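Local structure of Alpha/beta hydrolase (4EZI) at residues Ala103-Gly106 / Gly110-Thr113; Lys233-Gly238 / Thr292-Ile297; Ser332-Lys335 / Phe339-Ile342. The protein is of unknown function but has an alpha/beta hydrolase fold and may act as a lipase-like hydrolase, possibly on triacylglycerols. All coordinates share one frame; numbering follows the deposited sequence. Where two conformers were deposited one is given.

Contact 1: Ala103-Gly106 / Gly110-Thr113; sequences AAYG and GYMT
Tyr105 and Tyr111 meet edge first: CD2 of Tyr111 lies close to the plane of the Tyr105 ring and 4.3 Å from its CD1, so the two phenols touch at one corner and do not stack. What ties them is the main chain behind the rings. Tyr105 O accepts the N-H of Tyr111 at 2.9 Å in a fairly straight bond (157° at the hydrogen), with the donor lying in the carbonyl plane, and CB of Tyr111 comes within 3.4 Å of this same Tyr105 O. Thr113 also approaches Tyr105, its OG1 3.5 Å from CB of Tyr105. The Thr113 hydroxyl is placed beside its own backbone N (chi1 -58°), from where it can turn back and donate to Tyr111 O at 3.1 Å, from above that carbonyl plane.

Helix 99-108 ends just beyond, and Gly110 leaves it with positive phi (80°), turning the chain toward the strand. Gly110 N donates to Gly106 O at 3.0 Å in a more bent bond, its donor above the carbonyl plane. An i+6 to i bond thus encloses an i+4 to i bond around this glycine. Together the segments close the second half of a beta-alpha-beta unit, from helix 99-108 into strand 112-116. Beyond it, helix 355-370 packs on both rings, Glu370 binds the Tyr111 hydroxyl and Tyr164 stacks on the Tyr111 ring.

Chemically, the turn relies on peptide groups more than on apolar side-chain contact: two carbonyls near the helix end are bonded by N-H groups from beyond the helix, and the buried threonine hydroxyl finds its acceptor two residues back along the chain, in Tyr111 O.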
ATOM      1  N   ALA A 103       6.561 -15.228  -0.488  1.00  7.27           N
ATOM      2  CA  ALA A 103       7.738 -15.938  -0.937  1.00  7.22           C
ATOM      3  C   ALA A 103       8.996 -15.099  -0.747  1.00  7.80           C
ATOM      4  O   ALA A 103      10.023 -15.581  -0.272  1.00  9.27           O
ATOM      5  CB  ALA A 103       7.564 -16.386  -2.377  1.00  8.81           C
ATOM      6  N   ALA A 104       8.916 -13.838  -1.158  1.00  7.89           N
ATOM      7  CA  ALA A 104      10.080 -12.965  -1.103  1.00  8.80           C
ATOM      8  C   ALA A 104      10.434 -12.576   0.334  1.00  7.47           C
ATOM      9  O   ALA A 104      11.578 -12.693   0.750  1.00  9.33           O
ATOM     10  CB  ALA A 104       9.828 -11.728  -1.987  1.00  9.43           C
ATOM     11  N   TYR A 105       9.447 -12.085   1.072  1.00  8.20           N
ATOM     12  CA  TYR A 105       9.694 -11.550   2.404  1.00  8.07           C
ATOM     13  C   TYR A 105       9.754 -12.593   3.502  1.00  8.21           C
ATOM     14  O   TYR A 105      10.452 -12.382   4.500  1.00  9.86           O
ATOM     15  CB  TYR A 105       8.630 -10.510   2.757  1.00  8.12           C
ATOM     16  CG  TYR A 105       8.760  -9.200   2.025  1.00  8.98           C
ATOM     17  CD1 TYR A 105       9.843  -8.376   2.249  1.00  9.35           C
ATOM     18  CD2 TYR A 105       7.785  -8.756   1.122  1.00 10.32           C
ATOM     19  CE1 TYR A 105       9.980  -7.157   1.594  1.00  9.98           C
ATOM     20  CE2 TYR A 105       7.907  -7.544   0.452  1.00 10.46           C
ATOM     21  CZ  TYR A 105       9.003  -6.747   0.692  1.00 10.06           C
ATOM     22  OH  TYR A 105       9.150  -5.509   0.087  1.00 11.59           O
ATOM     23  N   GLY A 106       8.982 -13.659   3.338  1.00  8.48           N
ATOM     24  CA  GLY A 106       8.842 -14.697   4.339  1.00  8.69           C
ATOM     25  C   GLY A 106       9.695 -15.907   4.032  1.00  8.27           C
ATOM     26  O   GLY A 106      10.679 -16.180   4.740  1.00  9.62           O
ATOM     27  N   GLY A 110      12.990 -14.421   5.395  1.00 10.00           N
ATOM     28  CA  GLY A 110      12.831 -14.893   6.763  1.00 10.27           C
ATOM     29  C   GLY A 110      12.170 -13.934   7.741  1.00  9.90           C
ATOM     30  O   GLY A 110      12.326 -14.085   8.939  1.00 11.89           O
ATOM     31  N   TYR A 111      11.393 -12.981   7.229  1.00  9.25           N
ATOM     32  CA  TYR A 111      10.711 -12.026   8.070  1.00  8.61           C
ATOM     33  C   TYR A 111       9.298 -12.490   8.368  1.00  8.51           C
ATOM     34  O   TYR A 111       8.635 -13.127   7.537  1.00  8.98           O
ATOM     35  CB  TYR A 111      10.647 -10.645   7.395  1.00  9.07           C
ATOM     36  CG  TYR A 111      11.987 -10.049   6.965  1.00  8.81           C
ATOM     37  CD1 TYR A 111      13.153 -10.278   7.680  1.00 11.02           C
ATOM     38  CD2 TYR A 111      12.066  -9.252   5.844  1.00 10.31           C
ATOM     39  CE1 TYR A 111      14.360  -9.709   7.289  1.00 12.10           C
ATOM     40  CE2 TYR A 111      13.244  -8.690   5.442  1.00 11.09           C
ATOM     41  CZ  TYR A 111      14.404  -8.925   6.154  1.00 12.51           C
ATOM     42  OH  TYR A 111      15.587  -8.343   5.737  1.00 13.58           O
HETATM   43  N   MSE A 112       8.822 -12.163   9.568  1.00  8.44           N
HETATM   44  CA  MSE A 112       7.407 -12.240   9.865  1.00  7.90           C
HETATM   45  C   MSE A 112       6.694 -11.191   9.039  1.00  7.73           C
HETATM   46  O   MSE A 112       6.986 -10.004   9.185  1.00  8.90           O
HETATM   47  CB  MSE A 112       7.151 -12.064  11.356  1.00  8.43           C
HETATM   48  CG  MSE A 112       5.641 -12.116  11.677  1.00 10.11           C
HETATM   49 SE   MSE A 112       5.273 -12.122  13.577  0.75 11.36          SE
HETATM   50  CE  MSE A 112       4.408 -10.442  13.740  1.00 15.73           C
ATOM     51  N   THR A 113       5.829 -11.629   8.123  1.00  7.48           N
ATOM     52  CA  THR A 113       5.270 -10.786   7.083  1.00  7.97           C
ATOM     53  C   THR A 113       3.836 -10.441   7.476  1.00  7.92           C
ATOM     54  O   THR A 113       2.994 -11.325   7.686  1.00  9.04           O
ATOM     55  CB  THR A 113       5.409 -11.489   5.711  1.00  8.92           C
ATOM     56  OG1 THR A 113       6.796 -11.772   5.476  1.00  9.53           O
ATOM     57  CG2 THR A 113       4.859 -10.650   4.589  1.00  9.69           C
TER

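Contact 2: Lys233-Gly238 / Thr292-Ile297; sequences KSYWSG and TEILKI
Leu295, which meets Trp236, rides on a helical turn closed by the bond from Lys296 N to Thr292 O at 2.9 Å; across the contact itself no hydrogen bond forms, and the two segments join by van der Waals and CH-pi contacts. The indole of Trp236 presents its benzene edge, with CZ2 4.0 Å from Leu295 CD1, which sits near the ring plane, and CH2 4.1 Å from CD2 of Leu295. The two methyls sit side by side along this edge, both slightly to one side of the ring plane. The ring is set from elsewhere, by the bond of NE1 to Asp289 and the edge-to-face ring of Phe280, while Gln230 holds the main chain at the backbone N of Trp236.

Both segments belong to the long excursion of helices and loops, without strands, between strands 193-197 and 310-314, which probably corresponds to the cap that many alpha/beta hydrolases carry over the C-terminal ends of the sheet strands. Here the loop after helix 218-233 is laid against helix 292-299, with Leu229 touching Tyr235, Trp236 and Leu295.

Tyr235 meets its partner differently, face on. In the conformer of Ile294 described here, one of two, CG2 stands over the ring centre, 4.1 Å from the centroid and 9° off the normal, a clear CH-pi contact. CG1 of Ile294, held anti to its backbone N (chi1 -164°), stands over the hydroxyl end on the same face, 3.5 Å from Tyr235 OH. The opposite face of this ring is taken by CB of Lys233, 3.4 Å above the plane, leaving the phenol sandwiched between two aliphatic groups.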
ATOM      1  N   LYS A 233     -16.413  11.893   2.925  1.00  9.41           N
ATOM      2  CA  LYS A 233     -16.146  13.287   3.352  1.00  9.90           C
ATOM      3  C   LYS A 233     -17.122  14.326   2.810  1.00 10.48           C
ATOM      4  O   LYS A 233     -17.181  15.431   3.332  1.00 12.38           O
ATOM      5  CB  LYS A 233     -14.728  13.695   2.979  1.00 10.36           C
ATOM      6  CG  LYS A 233     -13.660  12.775   3.512  1.00 12.64           C
ATOM      7  CD  LYS A 233     -13.670  12.673   5.053  1.00 14.11           C
ATOM      8  CE  LYS A 233     -12.580  11.741   5.589  1.00 15.51           C
ATOM      9  NZ  LYS A 233     -12.785  11.463   7.042  1.00 17.56           N
ATOM     10  N   SER A 234     -17.845  14.008   1.734  1.00 10.76           N
ATOM     11  CA  SER A 234     -18.823  14.922   1.154  0.50 12.43           C
ATOM     12  C   SER A 234     -18.273  16.336   0.939  1.00 11.51           C
ATOM     13  O   SER A 234     -18.927  17.344   1.247  1.00 12.71           O
ATOM     14  CB  SER A 234     -20.105  14.955   1.988  0.50 14.27           C
ATOM     15  OG  SER A 234     -21.149  15.510   1.214  0.50 17.93           O
ATOM     16  N   TYR A 235     -17.090  16.420   0.347  1.00  9.58           N
ATOM     17  CA  TYR A 235     -16.489  17.719   0.069  1.00 10.32           C
ATOM     18  C   TYR A 235     -17.200  18.476  -1.054  1.00 11.11           C
ATOM     19  O   TYR A 235     -17.075  19.699  -1.139  1.00 12.90           O
ATOM     20  CB  TYR A 235     -14.997  17.593  -0.270  1.00 11.11           C
ATOM     21  CG  TYR A 235     -14.099  17.127   0.855  1.00 11.18           C
ATOM     22  CD1 TYR A 235     -14.255  17.595   2.172  1.00 11.96           C
ATOM     23  CD2 TYR A 235     -13.077  16.220   0.611  1.00 11.70           C
ATOM     24  CE1 TYR A 235     -13.389  17.186   3.201  1.00 12.72           C
ATOM     25  CE2 TYR A 235     -12.224  15.786   1.632  1.00 12.66           C
ATOM     26  CZ  TYR A 235     -12.400  16.266   2.922  1.00 11.71           C
ATOM     27  OH  TYR A 235     -11.586  15.846   3.937  1.00 14.71           O
ATOM     28  N   TRP A 236     -17.925  17.761  -1.908  1.00  9.04           N
ATOM     29  CA  TRP A 236     -18.675  18.360  -3.001  1.00  9.67           C
ATOM     30  C   TRP A 236     -20.181  18.242  -2.720  1.00 10.60           C
ATOM     31  O   TRP A 236     -20.593  17.603  -1.749  1.00 10.72           O
ATOM     32  CB  TRP A 236     -18.279  17.727  -4.356  1.00  9.20           C
ATOM     33  CG  TRP A 236     -16.829  18.008  -4.654  1.00  9.33           C
ATOM     34  CD1 TRP A 236     -16.336  19.138  -5.272  1.00 10.86           C
ATOM     35  CD2 TRP A 236     -15.688  17.222  -4.295  1.00  7.89           C
ATOM     36  NE1 TRP A 236     -14.970  19.095  -5.312  1.00 10.93           N
ATOM     37  CE2 TRP A 236     -14.545  17.931  -4.722  1.00  9.34           C
ATOM     38  CE3 TRP A 236     -15.518  15.982  -3.664  1.00  8.36           C
ATOM     39  CZ2 TRP A 236     -13.251  17.432  -4.551  1.00 10.05           C
ATOM     40  CZ3 TRP A 236     -14.242  15.486  -3.514  1.00  8.58           C
ATOM     41  CH2 TRP A 236     -13.126  16.214  -3.944  1.00  9.52           C
ATOM     42  N   SER A 237     -20.999  18.870  -3.560  1.00 10.04           N
ATOM     43  CA  SER A 237     -22.435  18.934  -3.284  1.00 11.19           C
ATOM     44  C   SER A 237     -23.089  17.570  -3.408  1.00 11.87           C
ATOM     45  O   SER A 237     -24.057  17.285  -2.736  1.00 15.20           O
ATOM     46  CB  SER A 237     -23.124  19.953  -4.179  1.00 11.10           C
ATOM     47  OG  SER A 237     -22.894  19.683  -5.550  1.00 11.67           O
ATOM     48  N   GLY A 238     -22.573  16.742  -4.312  1.00 10.77           N
ATOM     49  CA  GLY A 238     -23.082  15.413  -4.547  1.00 11.32           C
ATOM     50  C   GLY A 238     -22.277  14.758  -5.658  1.00  9.00           C
ATOM     51  O   GLY A 238     -21.398  15.378  -6.252  1.00 10.62           O
ATOM     52  N   THR A 292      -9.257  22.440  -2.581  1.00 11.55           N
ATOM     53  CA  THR A 292      -7.864  22.176  -2.866  1.00 11.34           C
ATOM     54  C   THR A 292      -6.990  22.091  -1.607  1.00 12.03           C
ATOM     55  O   THR A 292      -6.119  21.225  -1.519  1.00 12.08           O
ATOM     56  CB  THR A 292      -7.335  23.208  -3.877  1.00 13.26           C
ATOM     57  OG1 THR A 292      -8.026  23.051  -5.133  1.00 15.18           O
ATOM     58  CG2 THR A 292      -5.868  23.020  -4.114  1.00 15.30           C
ATOM     59  N   GLU A 293      -7.203  22.968  -0.629  1.00 12.14           N
ATOM     60  CA  GLU A 293      -6.352  22.920   0.554  1.00 12.02           C
ATOM     61  C   GLU A 293      -6.476  21.610   1.355  1.00 11.95           C
ATOM     62  O   GLU A 293      -5.471  21.004   1.723  1.00 12.30           O
ATOM     63  CB  GLU A 293      -6.532  24.169   1.404  1.00 15.51           C
ATOM     64  CG  GLU A 293      -5.977  25.451   0.724  1.00 23.15           C
ATOM     65  CD  GLU A 293      -4.560  25.301   0.130  1.00 32.53           C
ATOM     66  OE1 GLU A 293      -3.668  24.751   0.815  1.00 34.79           O
ATOM     67  OE2 GLU A 293      -4.339  25.728  -1.033  1.00 36.72           O
ATOM     68  N   ILE A 294      -7.696  21.132   1.570  1.00 11.76           N
ATOM     69  CA  ILE A 294      -7.903  19.875   2.279  0.50 12.37           C
ATOM     70  C   ILE A 294      -7.416  18.669   1.448  1.00 11.24           C
ATOM     71  O   ILE A 294      -6.938  17.666   2.008  1.00 11.14           O
ATOM     72  CB  ILE A 294      -9.388  19.740   2.742  0.50 14.34           C
ATOM     73  CG1 ILE A 294      -9.543  18.651   3.815  0.50 16.92           C
ATOM     74  CG2 ILE A 294     -10.316  19.531   1.565  0.50 14.77           C
ATOM     75  CD1 ILE A 294      -8.815  18.979   5.120  0.50 19.66           C
ATOM     76  N   LEU A 295      -7.525  18.760   0.125  1.00 10.41           N
ATOM     77  CA  LEU A 295      -7.022  17.726  -0.768  1.00  9.60           C
ATOM     78  C   LEU A 295      -5.504  17.619  -0.662  1.00  8.88           C
ATOM     79  O   LEU A 295      -4.944  16.514  -0.648  1.00 10.00           O
ATOM     80  CB  LEU A 295      -7.471  17.975  -2.200  1.00 10.09           C
ATOM     81  CG  LEU A 295      -8.974  17.797  -2.424  1.00 11.12           C
ATOM     82  CD1 LEU A 295      -9.462  18.402  -3.740  1.00 12.55           C
ATOM     83  CD2 LEU A 295      -9.358  16.329  -2.353  1.00 14.99           C
ATOM     84  N   LYS A 296      -4.819  18.764  -0.616  1.00 10.63           N
ATOM     85  CA  LYS A 296      -3.373  18.787  -0.407  1.00  9.60           C
ATOM     86  C   LYS A 296      -2.967  18.202   0.938  1.00  9.52           C
ATOM     87  O   LYS A 296      -1.981  17.474   1.023  1.00 11.18           O
ATOM     88  CB  LYS A 296      -2.809  20.200  -0.567  1.00 11.39           C
ATOM     89  CG  LYS A 296      -2.827  20.661  -1.999  1.00 12.81           C
ATOM     90  CD  LYS A 296      -2.590  22.183  -2.162  1.00 16.49           C
ATOM     91  CE  LYS A 296      -1.282  22.658  -1.641  1.00 23.11           C
ATOM     92  NZ  LYS A 296      -1.197  24.142  -1.865  1.00 27.39           N
ATOM     93  N   ILE A 297      -3.722  18.515   1.985  1.00 10.44           N
ATOM     94  CA  ILE A 297      -3.440  17.935   3.296  1.00 10.55           C
ATOM     95  C   ILE A 297      -3.552  16.409   3.247  1.00 10.66           C
ATOM     96  O   ILE A 297      -2.703  15.705   3.794  1.00 12.10           O
ATOM     97  CB  ILE A 297      -4.299  18.530   4.428  0.50 12.17           C
ATOM     98  CG1 ILE A 297      -4.025  20.035   4.565  0.50 14.38           C
ATOM     99  CG2 ILE A 297      -3.975  17.835   5.761  0.50 12.54           C
ATOM    100  CD1 ILE A 297      -2.590  20.396   4.949  0.50 19.11           C
TER

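Contact 3: Ser332-Lys335 / Phe339-Ile342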
ATOM      1  N   SER A 332      12.790  16.724  -1.095  1.00 13.12           N
ATOM      2  CA  SER A 332      12.158  17.173   0.126  1.00 13.16           C
ATOM      3  C   SER A 332      12.665  16.422   1.369  1.00 13.56           C
ATOM      4  O   SER A 332      13.022  17.035   2.373  1.00 13.73           O
ATOM      5  CB  SER A 332      10.631  17.094  -0.020  1.00 12.60           C
ATOM      6  OG  SER A 332       9.976  17.593   1.127  1.00 15.07           O
ATOM      7  N   PHE A 333      12.712  15.095   1.292  1.00 11.90           N
ATOM      8  CA  PHE A 333      13.173  14.317   2.419  1.00 11.70           C
ATOM      9  C   PHE A 333      14.664  14.543   2.718  1.00 12.72           C
ATOM     10  O   PHE A 333      15.092  14.468   3.866  1.00 13.18           O
ATOM     11  CB  PHE A 333      12.946  12.830   2.176  1.00 11.68           C
ATOM     12  CG  PHE A 333      11.513  12.376   2.369  1.00 11.00           C
ATOM     13  CD1 PHE A 333      10.894  12.525   3.600  1.00 12.18           C
ATOM     14  CD2 PHE A 333      10.806  11.770   1.331  1.00 11.07           C
ATOM     15  CE1 PHE A 333       9.601  12.075   3.811  1.00 11.62           C
ATOM     16  CE2 PHE A 333       9.501  11.312   1.555  1.00 11.98           C
ATOM     17  CZ  PHE A 333       8.903  11.459   2.790  1.00 11.94           C
ATOM     18  N   ARG A 334      15.444  14.782   1.671  1.00 12.44           N
ATOM     19  CA  ARG A 334      16.875  15.057   1.832  1.00 14.49           C
ATOM     20  C   ARG A 334      17.168  16.321   2.634  1.00 15.20           C
ATOM     21  O   ARG A 334      18.284  16.451   3.156  1.00 17.87           O
ATOM     22  CB  ARG A 334      17.574  15.128   0.477  1.00 13.96           C
ATOM     23  CG  ARG A 334      17.712  13.789  -0.215  1.00 15.64           C
ATOM     24  CD  ARG A 334      18.831  12.943   0.349  1.00 18.29           C
ATOM     25  NE  ARG A 334      20.133  13.503   0.009  1.00 19.17           N
ATOM     26  CZ  ARG A 334      21.289  12.880   0.220  1.00 21.88           C
ATOM     27  NH1 ARG A 334      21.315  11.659   0.748  1.00 24.50           N
ATOM     28  NH2 ARG A 334      22.424  13.473  -0.104  1.00 25.68           N
ATOM     29  N   LYS A 335      16.195  17.231   2.779  1.00 15.77           N
ATOM     30  CA  LYS A 335      16.374  18.394   3.672  1.00 15.68           C
ATOM     31  C   LYS A 335      16.605  17.952   5.116  1.00 16.17           C
ATOM     32  O   LYS A 335      17.202  18.683   5.896  1.00 19.04           O
ATOM     33  CB  LYS A 335      15.159  19.322   3.665  1.00 17.65           C
ATOM     34  CG  LYS A 335      14.811  19.974   2.357  1.00 20.36           C
ATOM     35  CD  LYS A 335      13.755  21.088   2.541  1.00 23.32           C
ATOM     36  CE  LYS A 335      12.523  20.704   3.392  1.00 23.50           C
ATOM     37  NZ  LYS A 335      11.712  19.586   2.822  1.00 17.85           N
ATOM     38  N   PHE A 339      20.194   9.824   4.974  1.00 14.85           N
ATOM     39  CA  PHE A 339      19.895   8.398   4.798  1.00 13.36           C
ATOM     40  C   PHE A 339      18.595   8.204   4.003  1.00 12.02           C
ATOM     41  O   PHE A 339      17.614   7.604   4.453  1.00 13.16           O
ATOM     42  CB  PHE A 339      19.860   7.701   6.152  1.00 15.15           C
ATOM     43  CG  PHE A 339      21.135   7.909   6.940  1.00 18.50           C
ATOM     44  CD1 PHE A 339      22.298   7.258   6.568  1.00 19.71           C
ATOM     45  CD2 PHE A 339      21.178   8.806   8.005  1.00 22.95           C
ATOM     46  CE1 PHE A 339      23.503   7.461   7.291  1.00 25.01           C
ATOM     47  CE2 PHE A 339      22.371   9.018   8.724  1.00 24.87           C
ATOM     48  CZ  PHE A 339      23.525   8.347   8.355  1.00 28.11           C
ATOM     49  N   VAL A 340      18.641   8.767   2.802  1.00 12.07           N
ATOM     50  CA  VAL A 340      17.515   8.837   1.862  1.00 11.88           C
ATOM     51  C   VAL A 340      18.097   8.628   0.475  1.00 11.49           C
ATOM     52  O   VAL A 340      19.081   9.307   0.099  1.00 13.24           O
ATOM     53  CB  VAL A 340      16.796  10.216   1.919  1.00 13.03           C
ATOM     54  CG1 VAL A 340      15.649  10.282   0.877  1.00 15.65           C
ATOM     55  CG2 VAL A 340      16.283  10.509   3.312  1.00 13.48           C
ATOM     56  N   TRP A 341      17.511   7.690  -0.258  1.00 11.66           N
ATOM     57  CA  TRP A 341      17.949   7.360  -1.600  1.00 11.56           C
ATOM     58  C   TRP A 341      16.747   7.252  -2.527  1.00 11.52           C
ATOM     59  O   TRP A 341      15.632   6.998  -2.089  1.00 11.93           O
ATOM     60  CB  TRP A 341      18.737   6.049  -1.592  1.00 12.84           C
ATOM     61  CG  TRP A 341      19.956   6.088  -0.708  1.00 14.68           C
ATOM     62  CD1 TRP A 341      21.205   6.499  -1.060  1.00 16.56           C
ATOM     63  CD2 TRP A 341      20.014   5.755   0.677  1.00 12.25           C
ATOM     64  NE1 TRP A 341      22.046   6.412   0.022  1.00 16.24           N
ATOM     65  CE2 TRP A 341      21.347   5.946   1.101  1.00 13.56           C
ATOM     66  CE3 TRP A 341      19.083   5.281   1.598  1.00 13.40           C
ATOM     67  CZ2 TRP A 341      21.754   5.715   2.402  1.00 14.22           C
ATOM     68  CZ3 TRP A 341      19.491   5.050   2.894  1.00 13.38           C
ATOM     69  CH2 TRP A 341      20.827   5.251   3.287  1.00 15.46           C
ATOM     70  N   ILE A 342      17.022   7.410  -3.812  1.00 11.10           N
ATOM     71  CA  ILE A 342      16.031   7.238  -4.864  1.00 10.73           C
ATOM     72  C   ILE A 342      16.626   6.297  -5.914  1.00 11.38           C
ATOM     73  O   ILE A 342      17.816   6.365  -6.238  1.00 12.87           O
ATOM     74  CB  ILE A 342      15.592   8.599  -5.494  1.00 11.50           C
ATOM     75  CG1 ILE A 342      14.436   8.370  -6.464  1.00 11.51           C
ATOM     76  CG2 ILE A 342      16.769   9.367  -6.155  1.00 13.09           C
ATOM     77  CD1 ILE A 342      13.815   9.680  -6.972  1.00 12.44           C
TER
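Val340 and Arg334 bury most of the surface here, and they lie alongside each other, running in opposite directions. The methylene CD of Arg334 rests 3.7 Å from Val340 CB, so the arginine meets the valine first through its aliphatic shaft. Bends at chi2 (-78°) and chi3 (-70°) then fold the guanidinium back toward the strand, where NH1 reaches Val340 O at 3.3 Å. That bond is weak, with 137° at the hydrogen, and the guanidinium is set obliquely to the carbonyl oxygen.

Phe333 supplies the third piece. Its CB meets Val340 CG1 at 3.9 Å, while the ring leads away from the strand to an edge-to-face contact with Phe304. CG1 of Val340 is thus received between Phe333 CB and the CD of Arg334.

These residues join the end of helix 323-334 to strand 340-344, the last two elements of a beta-alpha-beta unit that begins with strand 310-314. Trp341 pairs through its backbone with Leu310 and Leu312, so Val340 O points to the other side, the outer one of this edge strand within the chain.

The chemistry is accordingly mixed: apolar contact between the valine and aliphatic carbon probably contributes most, and a weak bond, perhaps helped by the arginine charge, gives an edge carbonyl a donor that no neighbouring strand in this chain provides.

The three contacts follow one another along the chain without overlap. Contacts 1 and 3, with centres about 26 Å apart, reach the same mixed sheet: each closes a helix onto the next strand of a beta-alpha-beta unit, contact 1 at strand 112-116 inside the sheet and contact 3 at strand 340-344 on its outermost edge. Contact 2 lies apart from the sheet, in the helical excursion between strands 193-197 and 310-314, its centre about 38 Å from that of contact 1, across the centre of the chain, and about 30 Å from that of contact 3. Two contacts thus belong to the sheet-and-helix core, and one to its probable cap.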